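Long-range contacts in inositol monophosphatase (Zymomonas mobilis, PDB 4N81), which probably acts as a magnesium-dependent phosphatase of the inositol monophosphatase superfamily, hydrolysing phosphate monoesters such as inositol monophosphate: residues W161-E166 against L200-G205; D172-K177 against L254-L259; R3-D8 against V130-T135. One frame throughout, in Å; residues are numbered along the deposited sequence.

Contact 1 of 3, residues W161-E166 against L200-G205; sequences WLFEKE and LVVEQG
Phe-163 and Gln-204 form the dense part of this contact, where the loop before helix 165-175 is tied to the C-terminal end of strand 200-203, the central strand of the five-stranded mixed sheet, next to strand 154-157. The Phe-163 ring meets the root of Gln-204 at a slant, CD1 3.6 Å from Gln-204 CB. Further out, the ring's CZ reaches Val-202 O at 3.4 Å, an approach at the ring edge and near its plane; the same carbonyl accepts a hydrogen bond from Thr-157 OG1. Phe-163 CE1 also packs on Val-202 CG1 at 4.3 Å, while Trp-228 and Phe-171 add apolar surface around the ring. Glu-203, pointing away, is held by Thr-158 and Tyr-190.

Gln-204 reaches across on an extended chain. Its OE1 accepts the backbone N-H of Glu-164 at 2.8 Å, with an N-H...O angle of 151°. The donor stands 42° above the carbonyl plane, so it is not on a lone pair. NE2, at the other end of the buried amide, donates to Glu-240.

Toward solvent the packing thins. The exposed Glu-164 lays its carboxylate nearly flat over the Gln-204 amide, the planes 9° apart and Glu-164 CD 3.7 Å from Gln-204 NE2, a stacking without a hydrogen bond. Leu-162 stands at the border and adds little.

The two partners favour one amide orientation, OE1 to the Glu-164 N-H and NE2 to Glu-240, which ties the loop to the strand end by one directional bond beside an apolar ring.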
loop_
_atom_site.group_PDB
_atom_site.type_symbol
_atom_site.label_atom_id
_atom_site.label_comp_id
_atom_site.label_asym_id
_atom_site.label_seq_id
_atom_site.Cartn_x
_atom_site.Cartn_y
_atom_site.Cartn_z
ATOM N N TRP A 161 -2.468 14.106 -6.044
ATOM C CA TRP A 161 -2.498 15.413 -5.399
ATOM C C TRP A 161 -1.147 15.877 -4.855
ATOM O O TRP A 161 -1.053 16.972 -4.286
ATOM C CB TRP A 161 -3.629 15.467 -4.335
ATOM C CG TRP A 161 -4.917 15.000 -4.951
ATOM C CD1 TRP A 161 -5.606 15.612 -5.946
ATOM C CD2 TRP A 161 -5.641 13.796 -4.645
ATOM N NE1 TRP A 161 -6.727 14.875 -6.269
ATOM C CE2 TRP A 161 -6.775 13.768 -5.465
ATOM C CE3 TRP A 161 -5.459 12.771 -3.719
ATOM C CZ2 TRP A 161 -7.718 12.729 -5.410
ATOM C CZ3 TRP A 161 -6.408 11.741 -3.674
ATOM C CH2 TRP A 161 -7.495 11.734 -4.510
ATOM N N LEU A 162 -0.110 15.044 -4.982
ATOM C CA LEU A 162 1.220 15.488 -4.604
ATOM C C LEU A 162 1.970 16.214 -5.751
ATOM O O LEU A 162 3.101 16.665 -5.569
ATOM C CB LEU A 162 2.039 14.330 -4.042
ATOM C CG LEU A 162 1.559 13.881 -2.656
ATOM C CD1 LEU A 162 2.425 12.662 -2.306
ATOM C CD2 LEU A 162 1.833 15.047 -1.707
ATOM N N PHE A 163 1.350 16.292 -6.924
ATOM C CA PHE A 163 1.841 17.090 -8.045
ATOM C C PHE A 163 1.461 18.565 -7.910
ATOM O O PHE A 163 0.458 18.895 -7.263
ATOM C CB PHE A 163 1.275 16.556 -9.376
ATOM C CG PHE A 163 1.795 15.166 -9.760
ATOM C CD1 PHE A 163 2.794 15.017 -10.740
ATOM C CD2 PHE A 163 1.275 14.013 -9.140
ATOM C CE1 PHE A 163 3.301 13.746 -11.096
ATOM C CE2 PHE A 163 1.791 12.696 -9.505
ATOM C CZ PHE A 163 2.789 12.569 -10.460
ATOM N N GLU A 164 2.212 19.419 -8.608
ATOM C CA GLU A 164 1.816 20.799 -8.899
ATOM C C GLU A 164 0.608 20.751 -9.835
ATOM O O GLU A 164 0.291 19.718 -10.450
ATOM C CB GLU A 164 2.985 21.571 -9.571
ATOM C CG GLU A 164 4.220 21.606 -8.674
ATOM C CD GLU A 164 5.485 22.122 -9.348
ATOM O OE1 GLU A 164 6.590 21.855 -8.788
ATOM O OE2 GLU A 164 5.385 22.773 -10.428
ATOM N N LYS A 165 -0.129 21.842 -9.895
ATOM C CA LYS A 165 -1.303 21.864 -10.740
ATOM C C LYS A 165 -1.066 21.454 -12.200
ATOM O O LYS A 165 -1.812 20.624 -12.715
ATOM C CB LYS A 165 -1.911 23.268 -10.702
ATOM C CG LYS A 165 -3.148 23.433 -11.524
ATOM C CD LYS A 165 -3.715 24.871 -11.332
ATOM C CE LYS A 165 -5.173 24.991 -11.765
ATOM N NZ LYS A 165 -5.357 24.787 -13.230
ATOM N N GLU A 166 -0.064 21.998 -12.883
ATOM C CA GLU A 166 0.238 21.487 -14.227
ATOM C C GLU A 166 0.747 20.037 -14.232
ATOM O O GLU A 166 0.446 19.247 -15.175
ATOM C CB GLU A 166 1.262 22.370 -14.916
ATOM C CG GLU A 166 0.770 23.780 -15.180
ATOM C CD GLU A 166 1.905 24.728 -15.522
ATOM O OE1 GLU A 166 2.965 24.251 -16.003
ATOM O OE2 GLU A 166 1.735 25.951 -15.304
ATOM N N LEU A 200 6.390 1.600 -14.612
ATOM C CA LEU A 200 6.716 3.039 -14.590
ATOM C C LEU A 200 6.361 3.605 -13.224
ATOM O O LEU A 200 5.353 3.215 -12.633
ATOM C CB LEU A 200 5.832 3.777 -15.646
ATOM C CG LEU A 200 6.218 3.455 -17.100
ATOM C CD1 LEU A 200 5.106 3.947 -18.093
ATOM C CD2 LEU A 200 7.537 4.108 -17.498
ATOM N N VAL A 201 7.184 4.529 -12.727
ATOM C CA VAL A 201 6.766 5.351 -11.619
ATOM C C VAL A 201 7.042 6.796 -12.056
ATOM O O VAL A 201 8.113 7.082 -12.565
ATOM C CB VAL A 201 7.631 5.059 -10.379
ATOM C CG1 VAL A 201 7.135 5.937 -9.183
ATOM C CG2 VAL A 201 7.572 3.575 -9.993
ATOM N N VAL A 202 6.089 7.689 -11.831
ATOM C CA VAL A 202 6.266 9.099 -12.193
ATOM C C VAL A 202 5.838 9.918 -10.990
ATOM O O VAL A 202 4.698 9.779 -10.526
ATOM C CB VAL A 202 5.377 9.487 -13.420
ATOM C CG1 VAL A 202 5.421 11.031 -13.670
ATOM C CG2 VAL A 202 5.860 8.709 -14.658
ATOM N N GLU A 203 6.744 10.776 -10.493
ATOM C CA GLU A 203 6.441 11.604 -9.349
ATOM C C GLU A 203 7.008 12.992 -9.526
ATOM O O GLU A 203 7.942 13.222 -10.325
ATOM C CB GLU A 203 6.986 10.982 -8.047
ATOM C CG GLU A 203 6.196 9.648 -7.726
ATOM C CD GLU A 203 6.531 9.029 -6.370
ATOM O OE1 GLU A 203 7.709 9.055 -5.969
ATOM O OE2 GLU A 203 5.605 8.506 -5.729
ATOM N N GLN A 204 6.502 13.889 -8.688
ATOM C CA GLN A 204 6.972 15.286 -8.714
ATOM C C GLN A 204 7.022 15.798 -7.290
ATOM O O GLN A 204 6.216 15.363 -6.441
ATOM C CB GLN A 204 5.981 16.134 -9.542
ATOM C CG GLN A 204 6.343 17.635 -9.640
ATOM C CD GLN A 204 5.367 18.399 -10.521
ATOM O OE1 GLN A 204 4.177 18.298 -10.337
ATOM N NE2 GLN A 204 5.882 19.123 -11.531
ATOM N N GLY A 205 7.936 16.736 -7.016
ATOM C CA GLY A 205 8.004 17.344 -5.694
ATOM C C GLY A 205 8.868 16.601 -4.698
ATOM O O GLY A 205 8.902 16.969 -3.531
#

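Contact 2 of 3, residues D172-K177 against L254-L259; sequences DKIRLK and LSAMEL
Ile-174 of helix 165-175 supplies the apolar part, facing helix 250-257. Its CG2 lies 3.6 Å from Met-257 CG, the two side chains crossing at a slant, and its CB lies 4.2 Å from Ala-256 CB. CG2 sits between the backbone N and the carbonyl carbon of Ile-174, while CG1 is anti to that N (chi1 -178°); the branch, not the longer arm, therefore does the touching. Ala-256 is small enough to let the backbones approach, with Ile-174 CA and Met-257 CA only 5.0 Å apart, and Lys-177 CG rests near the same methyl.

The C-terminal parts of two helices pack against each other here: 250-257 is the final helix of the chain, terminated where Glu-258 takes a positive phi of 55°. Met-257 O, at that end, accepts a hydrogen bond from His-170 ND1 on the partner helix.

The charged interactions lie on the outer side. Lys-173 first lays its CB against the Ala-256 carbonyl, 3.3 Å from Ala-256 O. Extended beyond CG, the chain then crosses Glu-258 at about a right angle and places NZ 2.8 Å from Glu-258 OE1, a salt bridge entered from above the carboxylate, 58° out of its plane. With an alanine here, the Glu-258 carboxylate is likely to lose its charged mate and the bridging water one of its donors.

That water accepts from Lys-173 NZ and donates to Glu-258 O. A second accepts from Lys-177 NZ and donates to Glu-258 OE2 and, at 2.6 Å, to Ala-256 O, joining Lys-177 to a carboxylate it does not touch.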
loop_
_atom_site.group_PDB
_atom_site.type_symbol
_atom_site.label_atom_id
_atom_site.label_comp_id
_atom_site.label_asym_id
_atom_site.label_seq_id
_atom_site.Cartn_x
_atom_site.Cartn_y
_atom_site.Cartn_z
ATOM N N ASP A 172 -2.034 12.874 -15.396
ATOM C CA ASP A 172 -3.267 12.291 -15.858
ATOM C C ASP A 172 -3.172 11.817 -17.312
ATOM O O ASP A 172 -3.754 10.757 -17.717
ATOM C CB ASP A 172 -4.372 13.342 -15.757
ATOM C CG ASP A 172 -5.730 12.703 -15.819
ATOM O OD1 ASP A 172 -5.991 11.899 -14.903
ATOM O OD2 ASP A 172 -6.480 12.927 -16.807
ATOM N N LYS A 173 -2.406 12.581 -18.100
ATOM C CA LYS A 173 -2.284 12.212 -19.485
ATOM C C LYS A 173 -1.539 10.887 -19.638
ATOM O O LYS A 173 -1.928 10.033 -20.485
ATOM C CB LYS A 173 -1.580 13.314 -20.291
ATOM C CG LYS A 173 -2.499 14.565 -20.502
ATOM C CD LYS A 173 -1.827 15.666 -21.289
ATOM C CE LYS A 173 -2.861 16.818 -21.592
ATOM N NZ LYS A 173 -2.111 17.921 -22.319
ATOM N N ILE A 174 -0.452 10.713 -18.890
ATOM C CA ILE A 174 0.166 9.362 -18.993
ATOM C C ILE A 174 -0.643 8.221 -18.356
ATOM O O ILE A 174 -0.725 7.105 -18.923
ATOM C CB ILE A 174 1.640 9.320 -18.549
ATOM C CG1 ILE A 174 2.214 7.886 -18.744
ATOM C CG2 ILE A 174 1.817 9.810 -17.101
ATOM C CD1 ILE A 174 3.743 7.855 -18.530
ATOM N N ARG A 175 -1.364 8.522 -17.272
ATOM C CA ARG A 175 -2.186 7.496 -16.634
ATOM C C ARG A 175 -3.212 6.947 -17.634
ATOM O O ARG A 175 -3.432 5.728 -17.694
ATOM C CB ARG A 175 -2.983 8.139 -15.502
ATOM C CG ARG A 175 -4.086 7.270 -14.935
ATOM C CD ARG A 175 -4.827 8.048 -13.849
ATOM N NE ARG A 175 -5.737 9.069 -14.385
ATOM C CZ ARG A 175 -6.961 8.792 -14.849
ATOM N NH1 ARG A 175 -7.400 7.545 -14.899
ATOM N NH2 ARG A 175 -7.753 9.755 -15.301
ATOM N N LEU A 176 -3.785 7.833 -18.437
ATOM C CA LEU A 176 -4.838 7.444 -19.391
ATOM C C LEU A 176 -4.337 6.510 -20.485
ATOM O O LEU A 176 -5.122 5.827 -21.142
ATOM C CB LEU A 176 -5.472 8.680 -20.034
ATOM C CG LEU A 176 -6.407 9.436 -19.078
ATOM C CD1 LEU A 176 -6.848 10.753 -19.699
ATOM C CD2 LEU A 176 -7.614 8.559 -18.711
ATOM N N LYS A 177 -3.025 6.492 -20.698
ATOM C CA LYS A 177 -2.411 5.664 -21.738
ATOM C C LYS A 177 -1.853 4.338 -21.218
ATOM O O LYS A 177 -1.470 3.450 -22.037
ATOM C CB LYS A 177 -1.275 6.447 -22.428
ATOM C CG LYS A 177 -1.737 7.619 -23.243
ATOM C CD LYS A 177 -2.603 7.167 -24.387
ATOM C CE LYS A 177 -2.958 8.349 -25.334
ATOM N NZ LYS A 177 -1.852 9.348 -25.442
ATOM N N LEU A 254 7.350 9.788 -21.598
ATOM C CA LEU A 254 7.509 11.260 -21.511
ATOM C C LEU A 254 6.660 11.916 -22.590
ATOM O O LEU A 254 6.022 12.921 -22.351
ATOM C CB LEU A 254 8.989 11.640 -21.639
ATOM C CG LEU A 254 9.864 11.238 -20.447
ATOM C CD1 LEU A 254 11.371 11.536 -20.762
ATOM C CD2 LEU A 254 9.438 11.936 -19.144
ATOM N N SER A 255 6.614 11.303 -23.772
ATOM C CA SER A 255 5.746 11.802 -24.838
ATOM C C SER A 255 4.278 11.890 -24.387
ATOM O O SER A 255 3.612 12.910 -24.579
ATOM C CB SER A 255 5.816 10.855 -26.033
ATOM O OG SER A 255 7.014 11.032 -26.758
ATOM N N ALA A 256 3.784 10.815 -23.776
ATOM C CA ALA A 256 2.379 10.752 -23.365
ATOM C C ALA A 256 2.023 11.875 -22.331
ATOM O O ALA A 256 0.892 12.338 -22.252
ATOM C CB ALA A 256 2.105 9.368 -22.727
ATOM N N MET A 257 2.999 12.279 -21.525
ATOM C CA MET A 257 2.844 13.354 -20.529
ATOM C C MET A 257 2.614 14.756 -21.144
ATOM O O MET A 257 2.126 15.656 -20.455
ATOM C CB MET A 257 4.061 13.366 -19.571
ATOM C CG MET A 257 4.049 12.193 -18.635
ATOM S SD MET A 257 5.570 12.029 -17.689
ATOM C CE MET A 257 5.350 13.397 -16.545
ATOM N N GLU A 258 2.962 14.917 -22.427
ATOM C CA GLU A 258 2.743 16.179 -23.154
ATOM C C GLU A 258 3.384 17.373 -22.433
ATOM O O GLU A 258 2.722 18.330 -22.034
ATOM C CB GLU A 258 1.241 16.427 -23.425
ATOM C CG GLU A 258 0.704 15.356 -24.407
ATOM C CD GLU A 258 -0.779 15.551 -24.720
ATOM O OE1 GLU A 258 -1.237 16.715 -24.696
ATOM O OE2 GLU A 258 -1.476 14.534 -24.939
ATOM N N LEU A 259 4.682 17.260 -22.237
ATOM C CA LEU A 259 5.428 18.270 -21.543
ATOM C C LEU A 259 5.857 19.393 -22.549
ATOM O O LEU A 259 6.321 20.378 -21.965
ATOM C CB LEU A 259 6.660 17.632 -20.914
ATOM C CG LEU A 259 6.368 16.529 -19.862
ATOM C CD1 LEU A 259 7.530 15.477 -19.734
ATOM C CD2 LEU A 259 6.030 17.164 -18.513
HETATM O O HOH W 1 0.136 18.714 -20.908
HETATM O O HOH W 2 -1.047 11.984 -23.978
#

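Contact 3 of 3, residues R3-D8 against V130-T135; sequences RSAYED and VKDLPT
Two torsions bring Ser-4 and Asp-132 together: Ser-4 points OG directly away from its own backbone N (chi1 -179°), and Asp-132 holds CG between its backbone N and carbonyl carbon (chi1 56°). The carboxylate of Asp-132 thereby meets the N-terminal segment with both oxygens. Ser-4 OG donates to Asp-132 OD1 at 2.7 Å, and the backbone N of Ala-5 donates to Asp-132 OD2 at 2.9 Å with a nearly straight N-H...O angle of 170°. Each oxygen uses its syn lone pair, so the two donors enter on the inner sides of the carboxylate and fix its rotation.

The same Ser-4 hydroxyl accepts the backbone N-H of Tyr-6, its OG also 2.7 Å from Tyr-6 N, which closes an ST turn. This turn lies within a type I beta turn from Ser-4 to Glu-7, with Tyr-6 at the N-cap position of helix 7-24. On the other side, Asp-132 belongs to a type I turn from Val-130 to Leu-133, the hairpin connection between strands 125-130 and 133-137 of the larger sheet.

An apolar pair flanks the polar centre. Val-130 CG1 lies 3.9 Å from Tyr-6 CD1, the two side chains running past each other in opposite directions. Lys-131 CD is a methylene beside the phenol oxygen, 4.1 Å from Tyr-6 OH, whose polar partner is Glu-109, by a hydrogen bond. Helix 7-24 adds Ile-10, which touches both Ser-4 and Val-130.

The chain of hydrogen bonds from Tyr-6 N through Ser-4 OG to Asp-132 OD1 has a definite direction. The hydroxyl accepts from the turn and donates its O-H to the carboxylate, so it is used both ways and both carboxylate oxygens are engaged, which probably fixes the hairpin turn against the start of helix 7-24.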
loop_
_atom_site.group_PDB
_atom_site.type_symbol
_atom_site.label_atom_id
_atom_site.label_comp_id
_atom_site.label_asym_id
_atom_site.label_seq_id
_atom_site.Cartn_x
_atom_site.Cartn_y
_atom_site.Cartn_z
ATOM N N ARG A 3 33.935 -8.436 -5.976
ATOM C CA ARG A 3 33.685 -7.474 -4.904
ATOM C C ARG A 3 33.642 -6.034 -5.429
ATOM O O ARG A 3 34.341 -5.681 -6.377
ATOM C CB ARG A 3 34.728 -7.594 -3.783
ATOM C CG ARG A 3 35.037 -9.023 -3.333
ATOM C CD ARG A 3 36.242 -9.581 -4.094
ATOM N NE ARG A 3 36.516 -10.994 -3.821
ATOM C CZ ARG A 3 37.262 -11.772 -4.605
ATOM N NH1 ARG A 3 37.800 -11.278 -5.717
ATOM N NH2 ARG A 3 37.465 -13.045 -4.282
ATOM N N SER A 4 32.812 -5.211 -4.794
ATOM C CA SER A 4 32.633 -3.801 -5.154
ATOM C C SER A 4 33.804 -2.911 -4.778
ATOM O O SER A 4 34.483 -3.149 -3.792
ATOM C CB SER A 4 31.408 -3.255 -4.426
ATOM O OG SER A 4 31.190 -1.910 -4.770
ATOM N N ALA A 5 33.997 -1.830 -5.520
ATOM C CA ALA A 5 34.915 -0.799 -5.069
ATOM C C ALA A 5 34.362 -0.119 -3.812
ATOM O O ALA A 5 35.105 0.566 -3.092
ATOM C CB ALA A 5 35.154 0.227 -6.166
ATOM N N TYR A 6 33.050 -0.268 -3.589
ATOM C CA TYR A 6 32.361 0.290 -2.412
ATOM C C TYR A 6 32.084 -0.709 -1.278
ATOM O O TYR A 6 31.208 -0.477 -0.426
ATOM C CB TYR A 6 31.016 0.936 -2.839
ATOM C CG TYR A 6 31.242 2.090 -3.758
ATOM C CD1 TYR A 6 31.246 1.911 -5.134
ATOM C CD2 TYR A 6 31.489 3.352 -3.253
ATOM C CE1 TYR A 6 31.476 2.960 -5.999
ATOM C CE2 TYR A 6 31.720 4.415 -4.100
ATOM C CZ TYR A 6 31.711 4.217 -5.485
ATOM O OH TYR A 6 31.970 5.283 -6.343
ATOM N N GLU A 7 32.791 -1.833 -1.254
ATOM C CA GLU A 7 32.411 -2.908 -0.328
ATOM C C GLU A 7 32.301 -2.425 1.133
ATOM O O GLU A 7 31.341 -2.766 1.848
ATOM C CB GLU A 7 33.488 -4.009 -0.404
ATOM C CG GLU A 7 33.317 -5.179 0.542
ATOM C CD GLU A 7 34.539 -6.131 0.506
ATOM O OE1 GLU A 7 35.211 -6.200 -0.555
ATOM O OE2 GLU A 7 34.826 -6.801 1.538
ATOM N N ASP A 8 33.258 -1.597 1.565
ATOM C CA ASP A 8 33.260 -1.141 2.964
ATOM C C ASP A 8 32.066 -0.238 3.268
ATOM O O ASP A 8 31.411 -0.348 4.333
ATOM C CB ASP A 8 34.536 -0.360 3.269
ATOM C CG ASP A 8 35.728 -1.267 3.527
ATOM O OD1 ASP A 8 35.507 -2.448 3.895
ATOM O OD2 ASP A 8 36.877 -0.792 3.366
ATOM N N VAL A 130 24.274 -0.542 -6.136
ATOM C CA VAL A 130 25.614 0.048 -6.073
ATOM C C VAL A 130 26.077 0.184 -7.519
ATOM O O VAL A 130 25.728 -0.657 -8.381
ATOM C CB VAL A 130 26.656 -0.897 -5.383
ATOM C CG1 VAL A 130 27.984 -0.186 -5.183
ATOM C CG2 VAL A 130 26.143 -1.447 -4.073
ATOM N N LYS A 131 26.920 1.175 -7.758
ATOM C CA LYS A 131 27.277 1.591 -9.101
ATOM C C LYS A 131 27.905 0.419 -9.873
ATOM O O LYS A 131 27.729 0.303 -11.079
ATOM C CB LYS A 131 28.312 2.728 -8.950
ATOM C CG LYS A 131 29.104 3.097 -10.177
ATOM C CD LYS A 131 30.092 4.226 -9.831
ATOM C CE LYS A 131 30.870 4.705 -11.047
ATOM N NZ LYS A 131 31.530 6.021 -10.751
ATOM N N ASP A 132 28.611 -0.464 -9.183
ATOM C CA ASP A 132 29.376 -1.484 -9.912
ATOM C C ASP A 132 28.892 -2.941 -9.708
ATOM O O ASP A 132 29.627 -3.883 -9.960
ATOM C CB ASP A 132 30.906 -1.342 -9.694
ATOM C CG ASP A 132 31.320 -1.369 -8.217
ATOM O OD1 ASP A 132 30.467 -1.583 -7.328
ATOM O OD2 ASP A 132 32.526 -1.195 -7.944
ATOM N N LEU A 133 27.685 -3.120 -9.185
ATOM C CA LEU A 133 27.145 -4.454 -8.979
ATOM C C LEU A 133 25.671 -4.497 -9.368
ATOM O O LEU A 133 24.994 -3.467 -9.370
ATOM C CB LEU A 133 27.241 -4.870 -7.510
ATOM C CG LEU A 133 28.513 -5.565 -7.027
ATOM C CD1 LEU A 133 29.197 -6.424 -8.098
ATOM C CD2 LEU A 133 29.384 -4.489 -6.616
ATOM N N PRO A 134 25.162 -5.705 -9.692
ATOM C CA PRO A 134 23.702 -5.909 -9.825
ATOM C C PRO A 134 22.992 -5.654 -8.498
ATOM O O PRO A 134 23.502 -5.950 -7.408
ATOM C CB PRO A 134 23.565 -7.398 -10.219
ATOM C CG PRO A 134 24.941 -7.964 -10.180
ATOM C CD PRO A 134 25.955 -6.860 -10.138
ATOM N N THR A 135 21.800 -5.106 -8.607
ATOM C CA THR A 135 20.950 -4.837 -7.465
ATOM C C THR A 135 20.503 -6.148 -6.847
ATOM O O THR A 135 20.251 -7.113 -7.583
ATOM C CB THR A 135 19.768 -4.022 -7.927
ATOM O OG1 THR A 135 20.256 -2.728 -8.275
ATOM C CG2 THR A 135 18.674 -3.871 -6.853
#

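In the fold
Contacts 1 and 2 are neighbours, their centres 12 Å apart, and both use helix 165-175, the loop leading into it in contact 1 and its C-terminal part in contact 2. They touch where Val-202 CG1 packs on Met-257 CE at 3.7 Å and Leu-200 CD1 on Ile-174 CD1 at 4.2 Å, so strand 200-203 and helices 165-175 and 250-257 share one apolar layer. Contact 3 stands apart, its centre 31 Å from that of contact 1 and 35 Å from that of contact 2, at a hairpin turn of the seven-stranded sheet. Contact 1 comes nearest the probable magnesium site: the Glu-203 side chain is about 7 Å from those of Asp-89 and Asp-210, predicted metal ligands.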